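Local coordinates for protein N-alpha-acetyltransferase 35, NatC auxiliary subunit (Saccharomyces cerevisiae, PDB 6YGA) that serves as the auxiliary subunit of the NatC N-terminal acetyltransferase, which acetylates the N-terminal Met of the L-A virus Gag protein, at residues L312-E317 with P344-R349; D213-T218 with F261-L266; Y460-A465 with V710-T715. All blocks are in the same frame, centred on the assembly; numbering follows the deposited sequence.

Interaction 1. Residues L312-E317 with P344-R349; sequences LVDKAE and PLFFIR
The F346 ring meets V313 and D314 at its edge, close to the ring plane. V313 CG1 lies 3.9 Å from F346 CD2, and D314 CB lies 3.8 Å from F346 CE2. Over one face of the same ring stands R349 NH2, 3.4 Å above the plane and offset toward the rim. The F347 ring takes the other branch of V313. V313 CG2 sits 4.0 Å from F347 CE1, and the two side chains cross at about a right angle. V313 thus divides its methyls between two rings, with CG1 between the backbone N and the carbonyl carbon (chi1 76°). The R349 guanidinium is held at its edge by the chain's own backbone. R349 NE donates to F346 O over 3.0 Å, nearly straight at 172° and in the guanidinium plane. This bond, with the salt bridge, probably limits the rotation of the group. R349 NH2 reaches D314 OD1 at 3.3 Å, a salt bridge whose hydrogen bond is weak. The carboxylate and guanidinium planes are only 18° apart. A water donates to D314 OD1 and accepts from R349 NH1, giving the ion pair a second link. K357 is a further salt-bridge partner of D314, and R349 makes a cation-pi contact with Y240. This is helix-end packing in the TPR-like region: the C-terminal end of helix 337-347 meets the 3-10 turn 313-315 between helices 298-311 and 319-328.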
ATOM      1  N   LEU B 312     -22.706  -8.642  -3.480  1.00 48.84           N
ATOM      2  CA  LEU B 312     -23.032 -10.019  -3.844  1.00 47.60           C
ATOM      3  C   LEU B 312     -22.813 -10.979  -2.684  1.00 47.21           C
ATOM      4  O   LEU B 312     -23.463 -12.029  -2.621  1.00 47.99           O
ATOM      5  CB  LEU B 312     -22.200 -10.469  -5.046  1.00 45.99           C
ATOM      6  CG  LEU B 312     -22.454  -9.796  -6.396  1.00 46.18           C
ATOM      7  CD1 LEU B 312     -21.456 -10.283  -7.442  1.00 45.48           C
ATOM      8  CD2 LEU B 312     -23.880 -10.044  -6.857  1.00 45.11           C
ATOM      9  N   VAL B 313     -21.907 -10.642  -1.763  1.00 46.76           N
ATOM     10  CA  VAL B 313     -21.596 -11.548  -0.666  1.00 44.37           C
ATOM     11  C   VAL B 313     -22.785 -11.724   0.267  1.00 47.00           C
ATOM     12  O   VAL B 313     -22.826 -12.690   1.037  1.00 48.46           O
ATOM     13  CB  VAL B 313     -20.360 -11.053   0.105  1.00 40.14           C
ATOM     14  CG1 VAL B 313     -20.725  -9.877   1.000  1.00 40.56           C
ATOM     15  CG2 VAL B 313     -19.744 -12.186   0.912  1.00 35.86           C
ATOM     16  N   ASP B 314     -23.766 -10.820   0.210  1.00 49.11           N
ATOM     17  CA  ASP B 314     -24.957 -10.969   1.039  1.00 52.92           C
ATOM     18  C   ASP B 314     -25.772 -12.193   0.636  1.00 54.87           C
ATOM     19  O   ASP B 314     -26.517 -12.739   1.456  1.00 56.76           O
ATOM     20  CB  ASP B 314     -25.805  -9.698   0.959  1.00 55.36           C
ATOM     21  CG  ASP B 314     -27.015  -9.743   1.866  1.00 60.88           C
ATOM     22  OD1 ASP B 314     -26.835  -9.816   3.101  1.00 63.45           O
ATOM     23  OD2 ASP B 314     -28.148  -9.701   1.344  1.00 64.07           O
ATOM     24  N   LYS B 315     -25.627 -12.650  -0.608  1.00 54.85           N
ATOM     25  CA  LYS B 315     -26.368 -13.799  -1.115  1.00 56.61           C
ATOM     26  C   LYS B 315     -25.750 -15.134  -0.724  1.00 56.44           C
ATOM     27  O   LYS B 315     -26.268 -16.180  -1.134  1.00 55.36           O
ATOM     28  CB  LYS B 315     -26.472 -13.717  -2.639  1.00 56.64           C
ATOM     29  CG  LYS B 315     -27.306 -12.554  -3.144  1.00 59.04           C
ATOM     30  CD  LYS B 315     -26.835 -12.097  -4.516  1.00 61.39           C
ATOM     31  CE  LYS B 315     -26.744 -13.255  -5.494  1.00 64.19           C
ATOM     32  NZ  LYS B 315     -26.170 -12.820  -6.797  1.00 66.56           N
ATOM     33  N   ALA B 316     -24.664 -15.129   0.044  1.00 55.85           N
ATOM     34  CA  ALA B 316     -23.989 -16.370   0.392  1.00 53.65           C
ATOM     35  C   ALA B 316     -24.843 -17.204   1.336  1.00 57.05           C
ATOM     36  O   ALA B 316     -25.467 -16.684   2.264  1.00 59.22           O
ATOM     37  CB  ALA B 316     -22.634 -16.077   1.030  1.00 47.84           C
ATOM     38  N   GLU B 317     -24.871 -18.511   1.086  1.00 59.50           N
ATOM     39  CA  GLU B 317     -25.631 -19.447   1.899  1.00 63.51           C
ATOM     40  C   GLU B 317     -24.748 -20.437   2.645  1.00 60.10           C
ATOM     41  O   GLU B 317     -25.276 -21.338   3.306  1.00 64.56           O
ATOM     42  CB  GLU B 317     -26.639 -20.208   1.027  1.00 72.30           C
ATOM     43  CG  GLU B 317     -27.899 -19.422   0.680  1.00 83.04           C
ATOM     44  CD  GLU B 317     -28.699 -19.020   1.908  1.00 92.40           C
ATOM     45  OE1 GLU B 317     -28.813 -17.805   2.177  1.00 93.34           O
ATOM     46  OE2 GLU B 317     -29.213 -19.919   2.607  1.00 97.09           O
ATOM     47  N   PRO B 344     -15.405  -5.141   4.360  1.00 43.64           N
ATOM     48  CA  PRO B 344     -15.373  -5.583   5.766  1.00 46.55           C
ATOM     49  C   PRO B 344     -16.470  -4.968   6.617  1.00 48.63           C
ATOM     50  O   PRO B 344     -16.984  -5.638   7.521  1.00 50.83           O
ATOM     51  CB  PRO B 344     -13.972  -5.162   6.235  1.00 44.84           C
ATOM     52  CG  PRO B 344     -13.173  -5.054   4.986  1.00 42.63           C
ATOM     53  CD  PRO B 344     -14.136  -4.491   3.987  1.00 42.26           C
ATOM     54  N   LEU B 345     -16.856  -3.717   6.351  1.00 48.72           N
ATOM     55  CA  LEU B 345     -17.942  -3.104   7.112  1.00 48.45           C
ATOM     56  C   LEU B 345     -19.292  -3.701   6.739  1.00 47.85           C
ATOM     57  O   LEU B 345     -20.167  -3.839   7.601  1.00 47.72           O
ATOM     58  CB  LEU B 345     -17.948  -1.593   6.889  1.00 50.10           C
ATOM     59  CG  LEU B 345     -16.662  -0.891   7.322  1.00 50.56           C
ATOM     60  CD1 LEU B 345     -16.688   0.583   6.944  1.00 50.95           C
ATOM     61  CD2 LEU B 345     -16.467  -1.069   8.817  1.00 49.52           C
ATOM     62  N   PHE B 346     -19.475  -4.053   5.466  1.00 47.25           N
ATOM     63  CA  PHE B 346     -20.687  -4.727   5.018  1.00 45.01           C
ATOM     64  C   PHE B 346     -20.719  -6.183   5.464  1.00 44.83           C
ATOM     65  O   PHE B 346     -21.798  -6.729   5.718  1.00 45.20           O
ATOM     66  CB  PHE B 346     -20.785  -4.632   3.494  1.00 43.16           C
ATOM     67  CG  PHE B 346     -22.059  -5.184   2.922  1.00 45.08           C
ATOM     68  CD1 PHE B 346     -23.190  -4.392   2.835  1.00 47.12           C
ATOM     69  CD2 PHE B 346     -22.118  -6.484   2.448  1.00 47.39           C
ATOM     70  CE1 PHE B 346     -24.362  -4.889   2.305  1.00 48.83           C
ATOM     71  CE2 PHE B 346     -23.289  -6.988   1.915  1.00 50.23           C
ATOM     72  CZ  PHE B 346     -24.413  -6.187   1.844  1.00 50.80           C
ATOM     73  N   PHE B 347     -19.551  -6.816   5.570  1.00 43.45           N
ATOM     74  CA  PHE B 347     -19.469  -8.226   5.941  1.00 45.26           C
ATOM     75  C   PHE B 347     -19.561  -8.408   7.452  1.00 48.62           C
ATOM     76  O   PHE B 347     -20.262  -9.307   7.930  1.00 51.62           O
ATOM     77  CB  PHE B 347     -18.168  -8.817   5.395  1.00 44.55           C
ATOM     78  CG  PHE B 347     -18.082 -10.312   5.487  1.00 47.16           C
ATOM     79  CD1 PHE B 347     -18.890 -11.118   4.704  1.00 46.96           C
ATOM     80  CD2 PHE B 347     -17.164 -10.911   6.335  1.00 47.89           C
ATOM     81  CE1 PHE B 347     -18.802 -12.498   4.783  1.00 46.84           C
ATOM     82  CE2 PHE B 347     -17.071 -12.287   6.416  1.00 47.33           C
ATOM     83  CZ  PHE B 347     -17.890 -13.081   5.638  1.00 45.84           C
ATOM     84  N   ILE B 348     -18.867  -7.566   8.212  1.00 47.48           N
ATOM     85  CA  ILE B 348     -18.865  -7.598   9.670  1.00 49.11           C
ATOM     86  C   ILE B 348     -19.625  -6.365  10.135  1.00 53.21           C
ATOM     87  O   ILE B 348     -19.126  -5.239  10.013  1.00 54.78           O
ATOM     88  CB  ILE B 348     -17.438  -7.622  10.230  1.00 46.96           C
ATOM     89  CG1 ILE B 348     -16.647  -8.766   9.594  1.00 46.88           C
ATOM     90  CG2 ILE B 348     -17.452  -7.741  11.744  1.00 47.02           C
ATOM     91  CD1 ILE B 348     -15.191  -8.807   9.998  1.00 47.58           C
ATOM     92  N   ARG B 349     -20.822  -6.571  10.682  1.00 54.30           N
ATOM     93  CA  ARG B 349     -21.810  -5.511  10.805  1.00 56.67           C
ATOM     94  C   ARG B 349     -21.887  -4.963  12.233  1.00 62.91           C
ATOM     95  O   ARG B 349     -21.138  -5.360  13.129  1.00 65.79           O
ATOM     96  CB  ARG B 349     -23.169  -6.018  10.324  1.00 54.07           C
ATOM     97  CG  ARG B 349     -23.172  -6.380   8.849  1.00 52.95           C
ATOM     98  CD  ARG B 349     -24.559  -6.706   8.336  1.00 54.80           C
ATOM     99  NE  ARG B 349     -24.528  -6.929   6.895  1.00 57.37           N
ATOM    100  CZ  ARG B 349     -25.580  -7.274   6.160  1.00 60.95           C
ATOM    101  NH1 ARG B 349     -26.769  -7.444   6.724  1.00 62.98           N
ATOM    102  NH2 ARG B 349     -25.440  -7.450   4.853  1.00 61.09           N
TER
HETATM  103  O   HOH W   1     -28.706  -7.362   4.102  1.00 68.08           O

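Interaction 2. Residues D213-T218 with F261-L266; sequences DSLHLT and FPQLQL
L215 and L264 face each other across the contact, and their CA atoms are the nearest pair at 7.5 Å. L264 CD2 comes up to L215 CB at 3.5 Å, the closest apolar approach here. L264 gets there with CG between its own backbone N and carbonyl carbon (chi1 58°). Its two methyls then part: CD2 goes to L215, while CD1 lies over one face of the H216 ring, 4.1 Å from H216 NE2. The L215 side chain carries on past this point and crosses Q263 at about a right angle. L215 CD1 touches Q263 OE1 at 3.6 Å and Q263 CB at 3.8 Å. The H216 ring has Q265 O at its edge, near the ring plane, but H216 NE2 and Q265 O are 3.9 Å apart. L266 CD2 approaches the ring obliquely. No hydrogen bond spans the two segments; the contact is van der Waals packing, mainly of the two leucines. The first turn of the helix is held separately. S214 is its N-cap, and H216 N gives S214 OG a weak capping bond. S214 O accepts from both T218 N and T218 OG1, the hydroxyl standing above the carbonyl plane. The contact lies at the surface. It sets the start of helix 215-231 against the loop that follows helix 245-260. Helix 85-104 packs against it, where A87 touches H216 and A91 and D94 touch L266.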
ATOM      1  N   ASP B 213     -32.845  23.517 -25.080  1.00127.44           N
ATOM      2  CA  ASP B 213     -32.059  22.317 -24.830  1.00123.32           C
ATOM      3  C   ASP B 213     -30.699  22.466 -25.497  1.00120.30           C
ATOM      4  O   ASP B 213     -30.618  22.703 -26.708  1.00121.40           O
ATOM      5  CB  ASP B 213     -32.778  21.068 -25.342  1.00125.28           C
ATOM      6  CG  ASP B 213     -33.838  20.567 -24.377  1.00125.54           C
ATOM      7  OD1 ASP B 213     -34.269  21.348 -23.502  1.00126.00           O
ATOM      8  OD2 ASP B 213     -34.232  19.387 -24.482  1.00125.49           O
ATOM      9  N   SER B 214     -29.640  22.331 -24.706  1.00115.94           N
ATOM     10  CA  SER B 214     -28.274  22.403 -25.193  1.00112.43           C
ATOM     11  C   SER B 214     -27.482  21.230 -24.637  1.00104.60           C
ATOM     12  O   SER B 214     -27.892  20.581 -23.671  1.00101.18           O
ATOM     13  CB  SER B 214     -27.604  23.728 -24.798  1.00112.42           C
ATOM     14  OG  SER B 214     -26.213  23.702 -25.070  1.00110.78           O
ATOM     15  N   LEU B 215     -26.335  20.961 -25.265  1.00101.19           N
ATOM     16  CA  LEU B 215     -25.468  19.892 -24.784  1.00 95.37           C
ATOM     17  C   LEU B 215     -24.938  20.201 -23.389  1.00 91.90           C
ATOM     18  O   LEU B 215     -24.779  19.294 -22.564  1.00 90.64           O
ATOM     19  CB  LEU B 215     -24.316  19.667 -25.763  1.00 95.37           C
ATOM     20  CG  LEU B 215     -24.574  18.747 -26.959  1.00 97.03           C
ATOM     21  CD1 LEU B 215     -23.292  18.518 -27.747  1.00 98.59           C
ATOM     22  CD2 LEU B 215     -25.163  17.425 -26.494  1.00 93.63           C
ATOM     23  N   HIS B 216     -24.659  21.477 -23.107  1.00 91.22           N
ATOM     24  CA  HIS B 216     -24.232  21.857 -21.763  1.00 88.05           C
ATOM     25  C   HIS B 216     -25.326  21.576 -20.741  1.00 84.88           C
ATOM     26  O   HIS B 216     -25.040  21.147 -19.617  1.00 82.39           O
ATOM     27  CB  HIS B 216     -23.836  23.334 -21.728  1.00 92.10           C
ATOM     28  CG  HIS B 216     -22.580  23.646 -22.482  1.00 96.62           C
ATOM     29  ND1 HIS B 216     -22.553  23.812 -23.851  1.00100.71           N
ATOM     30  CD2 HIS B 216     -21.307  23.831 -22.057  1.00 96.05           C
ATOM     31  CE1 HIS B 216     -21.318  24.083 -24.236  1.00101.27           C
ATOM     32  NE2 HIS B 216     -20.542  24.099 -23.167  1.00 98.46           N
ATOM     33  N   LEU B 217     -26.587  21.805 -21.114  1.00 86.76           N
ATOM     34  CA  LEU B 217     -27.688  21.529 -20.198  1.00 85.83           C
ATOM     35  C   LEU B 217     -27.830  20.034 -19.943  1.00 84.06           C
ATOM     36  O   LEU B 217     -28.036  19.611 -18.800  1.00 82.11           O
ATOM     37  CB  LEU B 217     -28.991  22.103 -20.749  1.00 88.29           C
ATOM     38  CG  LEU B 217     -30.216  21.918 -19.856  1.00 85.73           C
ATOM     39  CD1 LEU B 217     -30.105  22.777 -18.604  1.00 83.56           C
ATOM     40  CD2 LEU B 217     -31.480  22.243 -20.629  1.00 88.08           C
ATOM     41  N   THR B 218     -27.723  19.220 -20.997  1.00 85.09           N
ATOM     42  CA  THR B 218     -27.752  17.771 -20.819  1.00 83.17           C
ATOM     43  C   THR B 218     -26.624  17.313 -19.903  1.00 81.85           C
ATOM     44  O   THR B 218     -26.825  16.457 -19.034  1.00 80.43           O
ATOM     45  CB  THR B 218     -27.654  17.071 -22.176  1.00 84.63           C
ATOM     46  OG1 THR B 218     -28.578  17.668 -23.095  1.00 87.86           O
ATOM     47  CG2 THR B 218     -27.976  15.592 -22.038  1.00 83.68           C
ATOM     48  N   PHE B 261     -18.543  14.169 -24.020  1.00 81.41           N
ATOM     49  CA  PHE B 261     -17.238  14.823 -23.908  1.00 84.32           C
ATOM     50  C   PHE B 261     -16.625  15.242 -25.240  1.00 86.95           C
ATOM     51  O   PHE B 261     -16.209  16.405 -25.356  1.00 87.40           O
ATOM     52  CB  PHE B 261     -16.263  13.914 -23.147  1.00 84.62           C
ATOM     53  CG  PHE B 261     -16.264  14.126 -21.667  1.00 85.47           C
ATOM     54  CD1 PHE B 261     -15.943  15.362 -21.132  1.00 87.20           C
ATOM     55  CD2 PHE B 261     -16.570  13.086 -20.807  1.00 84.87           C
ATOM     56  CE1 PHE B 261     -15.938  15.561 -19.765  1.00 86.37           C
ATOM     57  CE2 PHE B 261     -16.564  13.277 -19.439  1.00 84.41           C
ATOM     58  CZ  PHE B 261     -16.249  14.517 -18.917  1.00 85.02           C
ATOM     59  N   PRO B 262     -16.519  14.384 -26.262  1.00 89.34           N
ATOM     60  CA  PRO B 262     -15.877  14.847 -27.502  1.00 93.25           C
ATOM     61  C   PRO B 262     -16.644  15.950 -28.207  1.00 96.06           C
ATOM     62  O   PRO B 262     -16.046  16.695 -28.992  1.00 97.61           O
ATOM     63  CB  PRO B 262     -15.806  13.574 -28.357  1.00 94.54           C
ATOM     64  CG  PRO B 262     -16.915  12.732 -27.861  1.00 93.03           C
ATOM     65  CD  PRO B 262     -16.949  12.977 -26.379  1.00 89.00           C
ATOM     66  N   GLN B 263     -17.946  16.096 -27.943  1.00 97.69           N
ATOM     67  CA  GLN B 263     -18.771  16.987 -28.749  1.00103.18           C
ATOM     68  C   GLN B 263     -18.670  18.447 -28.330  1.00108.36           C
ATOM     69  O   GLN B 263     -19.010  19.325 -29.130  1.00111.63           O
ATOM     70  CB  GLN B 263     -20.239  16.548 -28.707  1.00100.55           C
ATOM     71  CG  GLN B 263     -20.480  15.122 -29.175  1.00 98.72           C
ATOM     72  CD  GLN B 263     -21.927  14.867 -29.560  1.00100.10           C
ATOM     73  OE1 GLN B 263     -22.633  15.773 -30.007  1.00102.04           O
ATOM     74  NE2 GLN B 263     -22.375  13.629 -29.389  1.00 99.75           N
ATOM     75  N   LEU B 264     -18.207  18.732 -27.116  1.00111.34           N
ATOM     76  CA  LEU B 264     -18.175  20.103 -26.631  1.00117.22           C
ATOM     77  C   LEU B 264     -16.894  20.362 -25.851  1.00118.88           C
ATOM     78  O   LEU B 264     -16.213  19.442 -25.388  1.00115.92           O
ATOM     79  CB  LEU B 264     -19.400  20.417 -25.763  1.00117.58           C
ATOM     80  CG  LEU B 264     -19.656  19.574 -24.515  1.00113.54           C
ATOM     81  CD1 LEU B 264     -19.147  20.280 -23.281  1.00110.25           C
ATOM     82  CD2 LEU B 264     -21.134  19.315 -24.390  1.00115.04           C
ATOM     83  N   GLN B 265     -16.583  21.646 -25.711  1.00126.10           N
ATOM     84  CA  GLN B 265     -15.385  22.118 -25.034  1.00125.82           C
ATOM     85  C   GLN B 265     -15.792  22.848 -23.762  1.00122.27           C
ATOM     86  O   GLN B 265     -16.693  23.695 -23.791  1.00123.53           O
ATOM     87  CB  GLN B 265     -14.581  23.045 -25.947  1.00133.73           C
ATOM     88  CG  GLN B 265     -13.106  23.154 -25.610  1.00138.38           C
ATOM     89  CD  GLN B 265     -12.335  21.893 -25.950  1.00141.07           C
ATOM     90  OE1 GLN B 265     -12.829  21.024 -26.670  1.00144.85           O
ATOM     91  NE2 GLN B 265     -11.118  21.786 -25.431  1.00140.91           N
ATOM     92  N   LEU B 266     -15.125  22.525 -22.658  1.00113.25           N
ATOM     93  CA  LEU B 266     -15.445  23.068 -21.344  1.00105.26           C
ATOM     94  C   LEU B 266     -14.278  23.882 -20.811  1.00101.72           C
ATOM     95  O   LEU B 266     -13.129  23.428 -20.848  1.00101.83           O
ATOM     96  CB  LEU B 266     -15.773  21.953 -20.357  1.00 99.25           C
ATOM     97  CG  LEU B 266     -17.052  21.169 -20.610  1.00 97.68           C
ATOM     98  CD1 LEU B 266     -16.878  19.746 -20.126  1.00 94.36           C
ATOM     99  CD2 LEU B 266     -18.221  21.840 -19.913  1.00 98.20           C
TER

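Interaction 3. Residues Y460-A465 with V710-T715; sequences YKPFEA and VELVHT
L712 overlaps the carbonyl oxygen of Y460 and lies alongside P462, near its N, CA and CG. Its CD1 methyl lies 3.4 Å from Y460 O and 4.0 Å from P462 N. Its CD2 branch meets A465 CB at 4.2 Å. One leucine therefore spans the turn from Y460 to A465. It points that way with CG anti to the carbonyl carbon (chi1 -65°). P462 packs on the strand itself. Its CG sits 3.3 Å from V710 O, and its CB is 4.5 Å from V710 CB. No hydrogen bond crosses between the segments. The turn keeps its shape by its own bonds: K461 N donates to E464 OE1 at 3.0 Å and 170°, on the anti lone pair, and E464 N binds K461 O. E464 is also salt-bridged to R588. K461 NZ forms a salt bridge with E131 of the N-alpha-acetyltransferase 30 chain, so this turn also faces the catalytic subunit. E711, whose CB points away from the turn, pairs with R728. The contact lays strand 708-713 against the loop between helices 433-456 and 465-506, while strand 724-729 pairs antiparallel with the same strand.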
ATOM      1  N   TYR B 460      11.201 -11.503  -5.130  1.00 32.95           N
ATOM      2  CA  TYR B 460      12.292 -12.455  -5.274  1.00 32.37           C
ATOM      3  C   TYR B 460      13.104 -12.170  -6.531  1.00 32.83           C
ATOM      4  O   TYR B 460      12.550 -11.928  -7.607  1.00 31.48           O
ATOM      5  CB  TYR B 460      11.751 -13.885  -5.330  1.00 30.45           C
ATOM      6  CG  TYR B 460      10.722 -14.203  -4.270  1.00 32.91           C
ATOM      7  CD1 TYR B 460      10.929 -13.849  -2.940  1.00 35.77           C
ATOM      8  CD2 TYR B 460       9.537 -14.850  -4.601  1.00 34.07           C
ATOM      9  CE1 TYR B 460       9.985 -14.138  -1.969  1.00 36.82           C
ATOM     10  CE2 TYR B 460       8.590 -15.141  -3.643  1.00 33.87           C
ATOM     11  CZ  TYR B 460       8.816 -14.784  -2.329  1.00 36.21           C
ATOM     12  OH  TYR B 460       7.867 -15.079  -1.379  1.00 34.90           O
ATOM     13  N   LYS B 461      14.421 -12.216  -6.390  1.00 34.16           N
ATOM     14  CA  LYS B 461      15.289 -12.078  -7.545  1.00 37.57           C
ATOM     15  C   LYS B 461      15.391 -13.413  -8.278  1.00 38.55           C
ATOM     16  O   LYS B 461      15.097 -14.466  -7.707  1.00 37.41           O
ATOM     17  CB  LYS B 461      16.668 -11.585  -7.114  1.00 41.03           C
ATOM     18  CG  LYS B 461      16.687 -10.123  -6.688  1.00 43.76           C
ATOM     19  CD  LYS B 461      18.090  -9.671  -6.313  1.00 49.08           C
ATOM     20  CE  LYS B 461      19.032  -9.740  -7.504  1.00 51.94           C
ATOM     21  NZ  LYS B 461      18.548  -8.910  -8.644  1.00 53.30           N
ATOM     22  N   PRO B 462      15.779 -13.394  -9.559  1.00 39.73           N
ATOM     23  CA  PRO B 462      15.842 -14.654 -10.319  1.00 39.21           C
ATOM     24  C   PRO B 462      16.654 -15.758  -9.657  1.00 41.70           C
ATOM     25  O   PRO B 462      16.277 -16.931  -9.767  1.00 40.14           O
ATOM     26  CB  PRO B 462      16.461 -14.213 -11.651  1.00 39.42           C
ATOM     27  CG  PRO B 462      15.986 -12.814 -11.816  1.00 40.06           C
ATOM     28  CD  PRO B 462      15.981 -12.219 -10.430  1.00 37.94           C
ATOM     29  N   PHE B 463      17.753 -15.432  -8.970  1.00 41.82           N
ATOM     30  CA  PHE B 463      18.546 -16.492  -8.356  1.00 40.99           C
ATOM     31  C   PHE B 463      17.841 -17.115  -7.157  1.00 39.19           C
ATOM     32  O   PHE B 463      18.176 -18.240  -6.773  1.00 40.22           O
ATOM     33  CB  PHE B 463      19.935 -15.971  -7.962  1.00 44.15           C
ATOM     34  CG  PHE B 463      19.960 -15.119  -6.718  1.00 46.89           C
ATOM     35  CD1 PHE B 463      20.047 -15.696  -5.458  1.00 47.03           C
ATOM     36  CD2 PHE B 463      19.952 -13.737  -6.813  1.00 47.85           C
ATOM     37  CE1 PHE B 463      20.090 -14.910  -4.319  1.00 48.39           C
ATOM     38  CE2 PHE B 463      19.997 -12.946  -5.678  1.00 46.54           C
ATOM     39  CZ  PHE B 463      20.065 -13.533  -4.432  1.00 46.27           C
ATOM     40  N   GLU B 464      16.879 -16.412  -6.564  1.00 37.45           N
ATOM     41  CA  GLU B 464      16.083 -16.939  -5.464  1.00 35.92           C
ATOM     42  C   GLU B 464      14.905 -17.782  -5.934  1.00 36.15           C
ATOM     43  O   GLU B 464      14.176 -18.315  -5.092  1.00 35.48           O
ATOM     44  CB  GLU B 464      15.559 -15.792  -4.596  1.00 35.06           C
ATOM     45  CG  GLU B 464      16.632 -14.976  -3.897  1.00 40.18           C
ATOM     46  CD  GLU B 464      16.054 -13.835  -3.073  1.00 43.72           C
ATOM     47  OE1 GLU B 464      15.455 -12.910  -3.664  1.00 44.75           O
ATOM     48  OE2 GLU B 464      16.191 -13.868  -1.832  1.00 44.33           O
ATOM     49  N   ALA B 465      14.701 -17.915  -7.247  1.00 36.42           N
ATOM     50  CA  ALA B 465      13.488 -18.558  -7.745  1.00 36.93           C
ATOM     51  C   ALA B 465      13.416 -20.020  -7.327  1.00 35.44           C
ATOM     52  O   ALA B 465      12.339 -20.520  -6.984  1.00 34.52           O
ATOM     53  CB  ALA B 465      13.406 -18.431  -9.266  1.00 36.73           C
ATOM     54  N   VAL B 710      18.927 -14.138 -16.689  1.00 51.11           N
ATOM     55  CA  VAL B 710      17.595 -14.682 -16.458  1.00 46.84           C
ATOM     56  C   VAL B 710      16.748 -13.611 -15.790  1.00 47.17           C
ATOM     57  O   VAL B 710      17.198 -12.951 -14.844  1.00 49.16           O
ATOM     58  CB  VAL B 710      17.650 -15.959 -15.604  1.00 43.44           C
ATOM     59  CG1 VAL B 710      16.267 -16.581 -15.494  1.00 41.58           C
ATOM     60  CG2 VAL B 710      18.641 -16.951 -16.197  1.00 41.82           C
ATOM     61  N   GLU B 711      15.530 -13.424 -16.287  1.00 42.58           N
ATOM     62  CA  GLU B 711      14.590 -12.476 -15.712  1.00 42.08           C
ATOM     63  C   GLU B 711      13.267 -13.177 -15.453  1.00 39.81           C
ATOM     64  O   GLU B 711      12.852 -14.046 -16.225  1.00 41.26           O
ATOM     65  CB  GLU B 711      14.366 -11.267 -16.631  1.00 48.99           C
ATOM     66  CG  GLU B 711      15.593 -10.402 -16.867  1.00 57.04           C
ATOM     67  CD  GLU B 711      15.269  -9.164 -17.685  1.00 67.16           C
ATOM     68  OE1 GLU B 711      14.168  -9.112 -18.268  1.00 70.37           O
ATOM     69  OE2 GLU B 711      16.106  -8.239 -17.741  1.00 70.84           O
ATOM     70  N   LEU B 712      12.610 -12.798 -14.359  1.00 38.13           N
ATOM     71  CA  LEU B 712      11.290 -13.325 -14.023  1.00 37.74           C
ATOM     72  C   LEU B 712      10.257 -12.462 -14.733  1.00 40.09           C
ATOM     73  O   LEU B 712       9.955 -11.348 -14.298  1.00 44.45           O
ATOM     74  CB  LEU B 712      11.079 -13.328 -12.514  1.00 35.92           C
ATOM     75  CG  LEU B 712      11.996 -14.258 -11.722  1.00 36.29           C
ATOM     76  CD1 LEU B 712      11.891 -13.966 -10.236  1.00 36.52           C
ATOM     77  CD2 LEU B 712      11.645 -15.707 -12.007  1.00 35.32           C
ATOM     78  N   VAL B 713       9.710 -12.976 -15.831  1.00 37.85           N
ATOM     79  CA  VAL B 713       8.817 -12.217 -16.700  1.00 39.52           C
ATOM     80  C   VAL B 713       7.372 -12.556 -16.366  1.00 38.48           C
ATOM     81  O   VAL B 713       7.012 -13.732 -16.243  1.00 40.44           O
ATOM     82  CB  VAL B 713       9.119 -12.496 -18.182  1.00 38.13           C
ATOM     83  CG1 VAL B 713       8.066 -11.863 -19.073  1.00 37.48           C
ATOM     84  CG2 VAL B 713      10.503 -11.974 -18.541  1.00 37.84           C
ATOM     85  N   HIS B 714       6.540 -11.527 -16.228  1.00 41.01           N
ATOM     86  CA  HIS B 714       5.118 -11.719 -15.987  1.00 45.32           C
ATOM     87  C   HIS B 714       4.385 -11.951 -17.305  1.00 50.85           C
ATOM     88  O   HIS B 714       4.618 -11.241 -18.289  1.00 50.51           O
ATOM     89  CB  HIS B 714       4.531 -10.507 -15.261  1.00 47.45           C
ATOM     90  CG  HIS B 714       4.962 -10.388 -13.831  1.00 52.95           C
ATOM     91  ND1 HIS B 714       4.212  -9.730 -12.881  1.00 54.29           N
ATOM     92  CD2 HIS B 714       6.063 -10.846 -13.189  1.00 54.35           C
ATOM     93  CE1 HIS B 714       4.832  -9.785 -11.716  1.00 54.22           C
ATOM     94  NE2 HIS B 714       5.958 -10.458 -11.875  1.00 53.94           N
ATOM     95  N   THR B 715       3.508 -12.954 -17.325  1.00 53.41           N
ATOM     96  CA  THR B 715       2.661 -13.208 -18.484  1.00 54.89           C
ATOM     97  C   THR B 715       1.461 -12.271 -18.444  1.00 55.96           C
ATOM     98  O   THR B 715       0.752 -12.205 -17.436  1.00 55.36           O
ATOM     99  CB  THR B 715       2.197 -14.667 -18.502  1.00 55.49           C
ATOM    100  OG1 THR B 715       3.336 -15.535 -18.459  1.00 54.36           O
ATOM    101  CG2 THR B 715       1.395 -14.966 -19.760  1.00 56.48           C
TER

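How the interactions relate
From the N terminus, interaction 2 comes first. It closes a mostly helical loop of 42 residues, joining the start of helix 215-231 to the segment after helix 245-260. Interaction 1 follows and closes a shorter loop of 26 residues that holds helix 319-328 and most of helix 337-347. Interaction 3 closes last. It spans 244 residues, largely helix, and brings the late strand 708-713 back to the turn before helix 465-506. The three are in series, so none nests in or crosses another. None touches another; interactions 1 and 3 lie on opposite sides of the chain's centre, their own centres about 38 Å apart. Both belong to the TPR-like region.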